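Fucose-specific lectin (Aleuria aurantia, PDB 6GKE) binds L-fucose specifically, with its strongest preference for alpha-1,6-linked core fucose on glycoproteins, through a dimeric six-bladed beta-propeller. Local coordinates at residues Tyr26-Glu36 with Gly48-Leu59; Tyr79-Glu89 with Gln101-Ser111. The protein carries 1 engineered substitution. All coordinates share one frame; numbering follows the deposited sequence.

Interaction 1 of 2, residues Tyr26-Glu36 with Gly48-Leu59; sequences YFQDLNGKIRE and GSSQNVIGEAKL. With FUC (alpha-L-fucopyranose), chain C; GOL (glycerol), chain D.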
loop_
_atom_site.group_PDB
_atom_site.type_symbol
_atom_site.label_atom_id
_atom_site.label_comp_id
_atom_site.label_asym_id
_atom_site.label_seq_id
_atom_site.Cartn_x
_atom_site.Cartn_y
_atom_site.Cartn_z
ATOM N N TYR A 26 0.245 -15.942 -7.521
ATOM C CA TYR A 26 1.552 -15.431 -7.141
ATOM C C TYR A 26 1.437 -13.928 -6.909
ATOM O O TYR A 26 0.799 -13.209 -7.686
ATOM C CB TYR A 26 2.602 -15.738 -8.221
ATOM C CG TYR A 26 2.687 -17.216 -8.466
ATOM C CD1 TYR A 26 3.393 -18.040 -7.606
ATOM C CD2 TYR A 26 1.944 -17.810 -9.472
ATOM C CE1 TYR A 26 3.380 -19.415 -7.752
ATOM C CE2 TYR A 26 1.921 -19.184 -9.633
ATOM C CZ TYR A 26 2.625 -19.990 -8.759
ATOM O OH TYR A 26 2.546 -21.343 -8.886
ATOM N N PHE A 27 2.078 -13.470 -5.831
ATOM C CA PHE A 27 2.075 -12.074 -5.452
ATOM C C PHE A 27 3.366 -11.800 -4.687
ATOM O O PHE A 27 4.052 -12.728 -4.265
ATOM C CB PHE A 27 0.840 -11.744 -4.606
ATOM C CG PHE A 27 0.791 -12.451 -3.273
ATOM C CD1 PHE A 27 0.228 -13.713 -3.141
ATOM C CD2 PHE A 27 1.331 -11.856 -2.141
ATOM C CE1 PHE A 27 0.203 -14.353 -1.907
ATOM C CE2 PHE A 27 1.306 -12.495 -0.911
ATOM C CZ PHE A 27 0.741 -13.741 -0.798
ATOM N N GLN A 28 3.665 -10.520 -4.478
ATOM C CA GLN A 28 4.869 -10.139 -3.771
ATOM C C GLN A 28 4.519 -9.682 -2.356
ATOM O O GLN A 28 3.501 -9.026 -2.123
ATOM C CB GLN A 28 5.601 -9.039 -4.537
ATOM C CG GLN A 28 7.027 -8.807 -4.068
ATOM C CD GLN A 28 7.802 -7.990 -5.070
ATOM O OE1 GLN A 28 7.275 -7.049 -5.672
ATOM N NE2 GLN A 28 9.066 -8.346 -5.261
ATOM N N ASP A 29 5.411 -10.019 -1.423
ATOM C CA ASP A 29 5.270 -9.629 -0.031
ATOM C C ASP A 29 6.133 -8.390 0.256
ATOM O O ASP A 29 6.837 -7.857 -0.606
ATOM C CB ASP A 29 5.543 -10.808 0.908
ATOM C CG ASP A 29 6.984 -11.282 1.012
ATOM O OD1 ASP A 29 7.898 -10.494 0.697
ATOM O OD2 ASP A 29 7.173 -12.450 1.426
ATOM N N LEU A 30 6.051 -7.915 1.502
ATOM C CA LEU A 30 6.719 -6.668 1.903
ATOM C C LEU A 30 8.244 -6.785 1.823
ATOM O O LEU A 30 8.924 -5.763 1.718
ATOM C CB LEU A 30 6.315 -6.301 3.333
ATOM C CG LEU A 30 4.824 -6.084 3.559
ATOM C CD1 LEU A 30 4.558 -5.800 5.025
ATOM C CD2 LEU A 30 4.294 -4.958 2.693
ATOM N N ASN A 31 8.754 -8.020 1.882
ATOM C CA ASN A 31 10.181 -8.309 1.842
ATOM C C ASN A 31 10.687 -8.526 0.414
ATOM O O ASN A 31 11.864 -8.826 0.241
ATOM C CB ASN A 31 10.515 -9.535 2.688
ATOM C CG ASN A 31 10.205 -9.315 4.149
ATOM O OD1 ASN A 31 10.509 -8.255 4.688
ATOM N ND2 ASN A 31 9.582 -10.292 4.785
ATOM N N GLY A 32 9.806 -8.429 -0.588
ATOM C CA GLY A 32 10.187 -8.642 -1.981
ATOM C C GLY A 32 10.129 -10.097 -2.432
ATOM O O GLY A 32 10.446 -10.393 -3.587
ATOM N N LYS A 33 9.735 -11.015 -1.542
ATOM C CA LYS A 33 9.608 -12.410 -1.944
ATOM C C LYS A 33 8.332 -12.596 -2.762
ATOM O O LYS A 33 7.349 -11.891 -2.568
ATOM C CB LYS A 33 9.577 -13.340 -0.732
ATOM C CG LYS A 33 10.751 -13.202 0.220
ATOM C CD LYS A 33 12.099 -13.374 -0.423
ATOM C CE LYS A 33 13.221 -13.169 0.574
ATOM N NZ LYS A 33 14.515 -12.888 -0.086
ATOM N N ILE A 34 8.365 -13.580 -3.664
ATOM C CA ILE A 34 7.193 -14.008 -4.397
ATOM C C ILE A 34 6.595 -15.188 -3.635
ATOM O O ILE A 34 7.278 -16.188 -3.422
ATOM C CB ILE A 34 7.517 -14.398 -5.852
ATOM C CG1 ILE A 34 8.276 -13.296 -6.595
ATOM C CG2 ILE A 34 6.238 -14.780 -6.579
ATOM C CD1 ILE A 34 8.879 -13.739 -7.908
ATOM N N ARG A 35 5.334 -15.034 -3.224
ATOM C CA ARG A 35 4.608 -16.065 -2.517
ATOM C C ARG A 35 3.548 -16.689 -3.420
ATOM O O ARG A 35 3.093 -16.088 -4.393
ATOM C CB ARG A 35 3.917 -15.484 -1.284
ATOM C CG ARG A 35 4.870 -14.984 -0.214
ATOM C CD ARG A 35 4.096 -14.520 0.998
ATOM N NE ARG A 35 4.970 -14.001 2.031
ATOM C CZ ARG A 35 4.570 -13.664 3.248
ATOM N NH1 ARG A 35 3.311 -13.862 3.608
ATOM N NH2 ARG A 35 5.435 -13.125 4.090
ATOM N N GLU A 36 3.162 -17.908 -3.042
ATOM C CA GLU A 36 2.137 -18.679 -3.716
ATOM C C GLU A 36 0.986 -18.962 -2.747
ATOM O O GLU A 36 1.223 -19.332 -1.593
ATOM C CB GLU A 36 2.715 -20.009 -4.193
ATOM C CG GLU A 36 1.779 -20.837 -5.059
ATOM C CD GLU A 36 2.330 -22.227 -5.317
ATOM O OE1 GLU A 36 2.450 -22.984 -4.334
ATOM O OE2 GLU A 36 2.663 -22.550 -6.487
ATOM N N GLY A 48 0.015 -18.522 0.898
ATOM C CA GLY A 48 0.164 -17.072 1.003
ATOM C C GLY A 48 1.010 -16.595 2.178
ATOM O O GLY A 48 1.125 -15.385 2.371
ATOM N N SER A 49 1.607 -17.513 2.952
ATOM C CA SER A 49 2.363 -17.145 4.155
ATOM C C SER A 49 3.862 -17.082 3.846
ATOM O O SER A 49 4.305 -17.380 2.736
ATOM C CB SER A 49 2.093 -18.121 5.263
ATOM O OG SER A 49 2.906 -19.273 5.104
ATOM N N SER A 50 4.654 -16.749 4.869
ATOM C CA SER A 50 6.110 -16.718 4.747
ATOM C C SER A 50 6.684 -18.112 4.453
ATOM O O SER A 50 7.832 -18.217 4.045
ATOM C CB SER A 50 6.734 -16.132 5.979
ATOM O OG SER A 50 6.516 -16.983 7.086
ATOM N N GLN A 51 5.895 -19.173 4.667
ATOM C CA GLN A 51 6.306 -20.549 4.361
ATOM C C GLN A 51 5.975 -20.933 2.909
ATOM O O GLN A 51 6.177 -22.085 2.525
ATOM C CB GLN A 51 5.621 -21.526 5.322
ATOM C CG GLN A 51 5.917 -21.255 6.791
ATOM N N ASN A 52 5.474 -19.980 2.112
ATOM C CA ASN A 52 5.032 -20.240 0.741
ATOM C C ASN A 52 5.816 -19.386 -0.260
ATOM O O ASN A 52 5.283 -19.007 -1.299
ATOM C CB ASN A 52 3.535 -19.975 0.591
ATOM C CG ASN A 52 2.708 -20.872 1.482
ATOM O OD1 ASN A 52 2.164 -20.419 2.489
ATOM N ND2 ASN A 52 2.638 -22.147 1.131
ATOM N N VAL A 53 7.088 -19.118 0.040
ATOM C CA VAL A 53 7.939 -18.353 -0.850
ATOM C C VAL A 53 8.457 -19.276 -1.960
ATOM O O VAL A 53 8.963 -20.361 -1.684
ATOM C CB VAL A 53 9.090 -17.700 -0.072
ATOM C CG1 VAL A 53 10.152 -17.130 -0.999
ATOM C CG2 VAL A 53 8.565 -16.638 0.877
ATOM N N ILE A 54 8.344 -18.816 -3.212
ATOM C CA ILE A 54 8.786 -19.581 -4.384
ATOM C C ILE A 54 9.967 -18.904 -5.091
ATOM O O ILE A 54 10.590 -19.523 -5.952
ATOM C CB ILE A 54 7.616 -19.860 -5.355
ATOM C CG1 ILE A 54 7.057 -18.617 -6.060
ATOM C CG2 ILE A 54 6.526 -20.630 -4.626
ATOM C CD1 ILE A 54 7.809 -18.181 -7.293
ATOM N N GLY A 55 10.248 -17.644 -4.751
ATOM C CA GLY A 55 11.306 -16.891 -5.384
ATOM C C GLY A 55 11.341 -15.491 -4.817
ATOM O O GLY A 55 10.726 -15.215 -3.787
ATOM N N GLU A 56 12.061 -14.599 -5.492
ATOM C CA GLU A 56 12.194 -13.220 -5.057
ATOM C C GLU A 56 12.473 -12.366 -6.288
ATOM O O GLU A 56 12.915 -12.882 -7.311
ATOM C CB GLU A 56 13.299 -13.076 -4.016
ATOM C CG GLU A 56 14.684 -13.413 -4.514
ATOM C CD GLU A 56 15.670 -13.370 -3.362
ATOM O OE1 GLU A 56 16.457 -12.419 -3.292
ATOM O OE2 GLU A 56 15.598 -14.265 -2.499
ATOM N N ALA A 57 12.216 -11.068 -6.160
ATOM C CA ALA A 57 12.348 -10.162 -7.276
ATOM C C ALA A 57 12.529 -8.751 -6.724
ATOM O O ALA A 57 12.343 -8.522 -5.528
ATOM C CB ALA A 57 11.134 -10.262 -8.167
ATOM N N LYS A 58 12.853 -7.794 -7.595
ATOM C CA LYS A 58 12.894 -6.417 -7.140
ATOM C C LYS A 58 11.526 -6.053 -6.562
ATOM O O LYS A 58 10.499 -6.585 -6.978
ATOM C CB LYS A 58 13.279 -5.447 -8.260
ATOM C CG LYS A 58 12.198 -5.128 -9.285
ATOM C CD LYS A 58 12.603 -4.000 -10.205
ATOM C CE LYS A 58 11.505 -3.577 -11.155
ATOM N NZ LYS A 58 11.927 -2.389 -11.933
ATOM N N LEU A 59 11.512 -5.136 -5.596
ATOM C CA LEU A 59 10.240 -4.669 -5.073
ATOM C C LEU A 59 9.431 -4.072 -6.231
ATOM O O LEU A 59 9.967 -3.338 -7.055
ATOM C CB LEU A 59 10.446 -3.659 -3.941
ATOM C CG LEU A 59 10.613 -4.250 -2.539
ATOM C CD1 LEU A 59 9.331 -4.907 -2.053
ATOM C CD2 LEU A 59 11.766 -5.230 -2.446
HETATM C C1 FUC C . 1.836 -27.864 -4.606
HETATM C C2 FUC C . 2.488 -26.570 -4.162
HETATM C C3 FUC C . 3.658 -26.213 -5.074
HETATM C C4 FUC C . 3.220 -26.224 -6.531
HETATM C C5 FUC C . 2.607 -27.581 -6.857
HETATM C C6 FUC C . 2.096 -27.686 -8.286
HETATM O O1 FUC C . 2.752 -28.915 -4.331
HETATM O O2 FUC C . 2.965 -26.724 -2.820
HETATM O O3 FUC C . 4.217 -24.952 -4.689
HETATM O O4 FUC C . 2.241 -25.212 -6.791
HETATM O O5 FUC C . 1.496 -27.807 -5.985
HETATM C C1 GOL D . 6.829 -23.558 -0.732
HETATM O O1 GOL D . 7.974 -24.416 -0.734
HETATM C C2 GOL D . 6.142 -23.671 -2.082
HETATM O O2 GOL D . 5.664 -25.017 -2.259
HETATM C C3 GOL D . 5.045 -22.610 -2.211
HETATM O O3 GOL D . 3.948 -22.823 -1.327
#

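Interaction 2 of 2, residues Tyr79-Glu89 with Gln101-Ser111; sequences YCVNKDNILSE and QLGSVGVKVGS. With FUC (alpha-L-fucopyranose), chain B; NDG (2-acetamido-2-deoxy-alpha-D-glucopyranose), chain E.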
loop_
_atom_site.group_PDB
_atom_site.type_symbol
_atom_site.label_atom_id
_atom_site.label_comp_id
_atom_site.label_asym_id
_atom_site.label_seq_id
_atom_site.Cartn_x
_atom_site.Cartn_y
_atom_site.Cartn_z
ATOM N N TYR A 79 7.664 -15.619 -14.075
ATOM C CA TYR A 79 8.552 -14.601 -14.636
ATOM C C TYR A 79 8.477 -13.339 -13.785
ATOM O O TYR A 79 7.414 -12.965 -13.293
ATOM C CB TYR A 79 8.195 -14.334 -16.105
ATOM C CG TYR A 79 8.365 -15.600 -16.897
ATOM C CD1 TYR A 79 9.636 -16.054 -17.198
ATOM C CD2 TYR A 79 7.293 -16.420 -17.212
ATOM C CE1 TYR A 79 9.846 -17.276 -17.810
ATOM C CE2 TYR A 79 7.481 -17.648 -17.827
ATOM C CZ TYR A 79 8.763 -18.084 -18.111
ATOM O OH TYR A 79 8.948 -19.322 -18.660
ATOM N N CYS A 80 9.639 -12.698 -13.637
ATOM C CA CYS A 80 9.786 -11.521 -12.810
ATOM C C CYS A 80 11.050 -10.789 -13.259
ATOM O O CYS A 80 11.664 -11.167 -14.253
ATOM C CB CYS A 80 9.840 -11.913 -11.339
ATOM S SG CYS A 80 11.287 -12.920 -10.921
ATOM N N VAL A 81 11.435 -9.743 -12.529
ATOM C CA VAL A 81 12.597 -8.946 -12.805
ATOM C C VAL A 81 13.454 -8.870 -11.522
ATOM O O VAL A 81 12.883 -8.620 -10.457
ATOM C CB VAL A 81 12.088 -7.577 -13.306
ATOM C CG1 VAL A 81 13.225 -6.618 -13.582
ATOM C CG2 VAL A 81 11.212 -7.719 -14.547
ATOM N N ASN A 82 14.778 -8.999 -11.628
ATOM C CA ASN A 82 15.642 -8.861 -10.463
ATOM C C ASN A 82 15.981 -7.379 -10.238
ATOM O O ASN A 82 15.476 -6.490 -10.917
ATOM C CB ASN A 82 16.852 -9.792 -10.569
ATOM C CG ASN A 82 17.907 -9.341 -11.554
ATOM O OD1 ASN A 82 17.837 -8.247 -12.112
ATOM N ND2 ASN A 82 18.899 -10.191 -11.775
ATOM N N LYS A 83 16.858 -7.104 -9.272
ATOM C CA LYS A 83 17.144 -5.731 -8.857
ATOM C C LYS A 83 17.986 -4.990 -9.892
ATOM O O LYS A 83 18.120 -3.779 -9.802
ATOM C CB LYS A 83 17.823 -5.698 -7.491
ATOM C CG LYS A 83 16.823 -5.858 -6.363
ATOM C CD LYS A 83 17.455 -5.966 -5.016
ATOM C CE LYS A 83 16.429 -6.193 -3.930
ATOM N NZ LYS A 83 17.092 -6.360 -2.617
ATOM N N ASP A 84 18.528 -5.724 -10.872
ATOM C CA ASP A 84 19.250 -5.132 -12.004
ATOM C C ASP A 84 18.355 -5.064 -13.250
ATOM O O ASP A 84 18.843 -4.817 -14.352
ATOM C CB ASP A 84 20.543 -5.902 -12.271
ATOM C CG ASP A 84 21.543 -5.768 -11.134
ATOM O OD1 ASP A 84 21.758 -4.631 -10.682
ATOM O OD2 ASP A 84 22.072 -6.802 -10.693
ATOM N N ASN A 85 17.045 -5.256 -13.070
ATOM C CA ASN A 85 16.073 -5.205 -14.155
ATOM C C ASN A 85 16.382 -6.255 -15.229
ATOM O O ASN A 85 16.142 -6.028 -16.408
ATOM C CB ASN A 85 15.947 -3.798 -14.739
ATOM C CG ASN A 85 15.106 -2.921 -13.843
ATOM O OD1 ASN A 85 13.988 -3.298 -13.491
ATOM N ND2 ASN A 85 15.638 -1.772 -13.456
ATOM N N ILE A 86 16.863 -7.425 -14.803
ATOM C CA ILE A 86 17.070 -8.542 -15.711
ATOM C C ILE A 86 15.891 -9.505 -15.572
ATOM O O ILE A 86 15.520 -9.902 -14.470
ATOM C CB ILE A 86 18.417 -9.240 -15.441
ATOM C CG1 ILE A 86 19.593 -8.272 -15.597
ATOM C CG2 ILE A 86 18.579 -10.464 -16.325
ATOM C CD1 ILE A 86 19.732 -7.678 -16.977
ATOM N N LEU A 87 15.315 -9.870 -16.718
ATOM C CA LEU A 87 14.210 -10.812 -16.796
ATOM C C LEU A 87 14.657 -12.147 -16.199
ATOM O O LEU A 87 15.680 -12.694 -16.598
ATOM C CB LEU A 87 13.808 -10.951 -18.266
ATOM C CG LEU A 87 12.604 -11.839 -18.554
ATOM C CD1 LEU A 87 11.348 -11.343 -17.848
ATOM C CD2 LEU A 87 12.391 -11.917 -20.054
ATOM N N SER A 88 13.866 -12.654 -15.250
ATOM C CA SER A 88 14.220 -13.795 -14.431
ATOM C C SER A 88 13.035 -14.761 -14.357
ATOM O O SER A 88 11.897 -14.404 -14.665
ATOM C CB SER A 88 14.652 -13.333 -13.055
ATOM O OG SER A 88 15.759 -12.444 -13.135
ATOM N N GLU A 89 13.323 -15.990 -13.925
ATOM C CA GLU A 89 12.360 -17.080 -13.976
ATOM C C GLU A 89 12.577 -18.020 -12.794
ATOM O O GLU A 89 13.696 -18.457 -12.545
ATOM C CB GLU A 89 12.541 -17.840 -15.288
ATOM C CG GLU A 89 11.642 -19.051 -15.484
ATOM C CD GLU A 89 12.109 -19.928 -16.632
ATOM O OE1 GLU A 89 13.309 -20.284 -16.633
ATOM O OE2 GLU A 89 11.278 -20.258 -17.520
ATOM N N GLN A 101 16.517 -20.991 -16.168
ATOM C CA GLN A 101 17.638 -20.585 -17.011
ATOM C C GLN A 101 17.463 -19.191 -17.631
ATOM O O GLN A 101 18.440 -18.638 -18.119
ATOM C CB GLN A 101 17.834 -21.602 -18.132
ATOM C CG GLN A 101 18.384 -22.929 -17.643
ATOM C CD GLN A 101 18.330 -23.943 -18.756
ATOM O OE1 GLN A 101 17.301 -24.568 -18.997
ATOM N NE2 GLN A 101 19.432 -24.072 -19.477
ATOM N N LEU A 102 16.255 -18.615 -17.638
ATOM C CA LEU A 102 16.062 -17.376 -18.411
ATOM C C LEU A 102 16.941 -16.234 -17.877
ATOM O O LEU A 102 17.440 -15.433 -18.660
ATOM C CB LEU A 102 14.585 -16.977 -18.418
ATOM C CG LEU A 102 14.236 -15.701 -19.185
ATOM C CD1 LEU A 102 14.765 -15.705 -20.615
ATOM C CD2 LEU A 102 12.732 -15.505 -19.188
ATOM N N GLY A 103 17.137 -16.145 -16.558
ATOM C CA GLY A 103 17.921 -15.049 -15.976
ATOM C C GLY A 103 19.336 -14.969 -16.529
ATOM O O GLY A 103 19.910 -13.888 -16.606
ATOM N N SER A 104 19.904 -16.115 -16.915
ATOM C CA SER A 104 21.276 -16.190 -17.411
ATOM C C SER A 104 21.404 -15.586 -18.817
ATOM O O SER A 104 22.512 -15.342 -19.275
ATOM C CB SER A 104 21.783 -17.613 -17.386
ATOM O OG SER A 104 21.122 -18.405 -18.363
ATOM N N VAL A 105 20.278 -15.359 -19.506
ATOM C CA VAL A 105 20.314 -14.851 -20.886
ATOM C C VAL A 105 20.746 -13.379 -20.923
ATOM O O VAL A 105 21.426 -12.966 -21.862
ATOM C CB VAL A 105 18.960 -15.060 -21.582
ATOM C CG1 VAL A 105 18.915 -14.404 -22.956
ATOM C CG2 VAL A 105 18.634 -16.540 -21.682
ATOM N N GLY A 106 20.323 -12.580 -19.941
ATOM C CA GLY A 106 20.677 -11.155 -19.894
ATOM C C GLY A 106 19.712 -10.267 -20.664
ATOM O O GLY A 106 20.129 -9.331 -21.361
ATOM N N VAL A 107 18.412 -10.504 -20.487
ATOM C CA VAL A 107 17.388 -9.658 -21.098
ATOM C C VAL A 107 17.076 -8.501 -20.146
ATOM O O VAL A 107 16.497 -8.714 -19.081
ATOM C CB VAL A 107 16.120 -10.473 -21.407
ATOM C CG1 VAL A 107 15.045 -9.591 -22.029
ATOM C CG2 VAL A 107 16.422 -11.672 -22.298
ATOM N N LYS A 108 17.469 -7.281 -20.524
ATOM C CA LYS A 108 17.191 -6.103 -19.709
ATOM C C LYS A 108 15.767 -5.615 -20.007
ATOM O O LYS A 108 15.354 -5.498 -21.160
ATOM C CB LYS A 108 18.238 -5.014 -19.962
ATOM C CG LYS A 108 18.174 -3.810 -19.029
ATOM C CD LYS A 108 18.808 -4.045 -17.675
ATOM C CE LYS A 108 19.140 -2.765 -16.940
ATOM N NZ LYS A 108 20.189 -2.985 -15.917
ATOM N N VAL A 109 15.038 -5.323 -18.937
ATOM C CA VAL A 109 13.653 -4.907 -18.992
ATOM C C VAL A 109 13.554 -3.466 -18.486
ATOM O O VAL A 109 14.249 -3.073 -17.548
ATOM C CB VAL A 109 12.807 -5.884 -18.156
ATOM C CG1 VAL A 109 11.339 -5.511 -18.073
ATOM C CG2 VAL A 109 12.947 -7.305 -18.672
ATOM N N GLY A 110 12.692 -2.667 -19.122
ATOM C CA GLY A 110 12.416 -1.324 -18.625
ATOM C C GLY A 110 11.902 -1.375 -17.194
ATOM O O GLY A 110 11.142 -2.274 -16.834
ATOM N N SER A 111 12.294 -0.409 -16.359
ATOM C CA SER A 111 11.986 -0.514 -14.934
ATOM C C SER A 111 10.475 -0.602 -14.683
ATOM O O SER A 111 10.065 -1.271 -13.734
ATOM C CB SER A 111 12.604 0.608 -14.154
ATOM O OG SER A 111 12.074 1.846 -14.576
HETATM C C1 FUC B . 13.533 -25.273 -17.749
HETATM C C2 FUC B . 13.923 -23.818 -17.518
HETATM C C3 FUC B . 13.873 -23.039 -18.825
HETATM C C4 FUC B . 12.488 -23.200 -19.446
HETATM C C5 FUC B . 12.225 -24.682 -19.683
HETATM C C6 FUC B . 10.875 -24.964 -20.317
HETATM O O2 FUC B . 15.240 -23.753 -16.961
HETATM O O3 FUC B . 14.231 -21.671 -18.599
HETATM O O4 FUC B . 11.453 -22.711 -18.582
HETATM O O5 FUC B . 12.279 -25.374 -18.423
HETATM C C1 NDG E . 17.070 -27.707 -21.428
HETATM C C2 NDG E . 18.315 -27.457 -20.585
HETATM C C3 NDG E . 18.173 -28.156 -19.240
HETATM C C4 NDG E . 16.880 -27.725 -18.553
HETATM C C5 NDG E . 15.667 -27.884 -19.467
HETATM C C6 NDG E . 14.416 -27.276 -18.845
HETATM C C7 NDG E . 20.454 -27.063 -21.736
HETATM C C8 NDG E . 21.635 -27.706 -22.405
HETATM O O5 NDG E . 15.915 -27.248 -20.722
HETATM O O3 NDG E . 19.292 -27.819 -18.413
HETATM O O4 NDG E . 16.672 -28.482 -17.357
HETATM O O6 NDG E . 14.558 -25.870 -18.541
HETATM O O7 NDG E . 20.373 -25.846 -21.636
HETATM N N2 NDG E . 19.522 -27.903 -21.269
HETATM O O1 NDG E . 16.940 -29.105 -21.715
HETATM O O HOH W 1 11.283 -4.119 -14.582
HETATM O O HOH W 2 17.351 -12.625 -18.834
HETATM O O HOH W 3 16.134 -16.900 -13.908
#

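Interaction 1 of 2, residues Tyr26-Glu36 with Gly48-Leu59
Ile34 and Gly55 pair across the two outer strands of a propeller blade, where residues 33-36 run antiparallel to 53-56 at the edge of a four-stranded sheet. A classic beta bulge interrupts the ladder: Ile54 and Gly55 both face Ile34, whose N donates to Gly55 O while its O accepts from Ile54 N (2.8 Å).

Arg35 can be followed outward from this ladder. Its CB lies over the rim of one face of the Phe27 ring and near Asn52 O, and CG approaches Val53 CG2. CD touches the carbonyl oxygens of both Gly48 and Ser49, and NE forms a salt bridge with Asp29 OD2, using the anti lone pair of that oxygen. The extended chain of Arg35 from CG to NE (chi2 -176°) carries the guanidinium to the turn at 49-52, where Ser50 N sits over the centre of one face. Arg35 NH1 reaches Gly48 O in the guanidinium plane (2.9 Å) and also forms a salt bridge with Glu3; with the NE bond to Asp29, at least two of the three nitrogens are held.

On the opposite side of the sheet, Ile34 CG2 packs on Ile54 CD1 (3.8 Å), and Ile34 CD1 meets Ala57 CB; Cys80 and Phe90 of the next blade cover this apolar patch. At the far end, Gln28 NE2 donates to both Lys58 O (2.8 Å) and Gly32 O (3.0 Å), each close to its amide plane, which fixes the rotation of the amide.

Beyond the bulge, Glu36 packs its CB on Ile54 CG2 and extends into the fucose site, where Arg24 and Trp97 also hydrogen-bond the sugar. Its OE1 accepts from fucose O3 and its OE2 from fucose O4, and Tyr26 OH holds OE2 through the anti lone pair at 2.7 Å.

Interaction 2 of 2, residues Tyr79-Glu89 with Gln101-Ser111
Strand-to-loop packing, part apolar and part backbone hydrogen bonding, joins the 79-89 hairpin of one propeller blade to the 101-111 connection leading into the next. Leu87 is central: its CG lies anti to the backbone N (chi1 -177°), bringing CD2 against Leu102 CD2 (3.7 Å), while CB rests on Val107 and Val109. Leu102 CD2 also meets the Tyr79 ring at CD1 and CE1, the two side chains crossing at about a right angle. Trp153 and Tyr134 of the following blade continue this apolar layer.

The backbones meet in a single bridge at Ile86 and Lys108, flanked by nearly straight bonds from Leu87 N to Val107 O (2.9 Å) and from Val109 N to Asn85 O (2.8 Å). In one of its two conformers, Lys108 turns NZ back to Asp84 O. Where the loop leaves the strand, one water donates to Leu87 O and Leu102 O and accepts from Val107 N; another accepts from Glu89 N and Gly103 N.

At the sugar end, Glu89 CB abuts Leu102 CB, and OE1 and OE2 take the O3 (2.6 Å) and O4 hydroxyls of fucose. Gln101 OE1 accepts from fucose O2, whereas its NE2 donates to O7 of the neighbouring N-acetylglucosamine (2.9 Å). One glutamine amide thus reads both sugars of the disaccharide, consistent with recognition of fucose together with the residue that carries it.

Both contacts are partly buried, pair the hairpin of a blade's second and third strands with chain that follows the third strand, and present a fucose-binding glutamate at one end. Interaction 1 is a true strand ladder with a bulge and carries salt bridges, whereas interaction 2 has one backbone bridge and adds leucine-valine packing and bridging waters. The two meet at the opposite end from the sugars: Lys58 NZ of interaction 1 lies 2.7 Å from Asn85 OD1 and 2.8 Å from Ser111 O of interaction 2, tying adjacent blades together. Here Gly311 of the second subunit accepts from Lys58 NZ and Asn85 ND2, so both contacts also border the dimer interface.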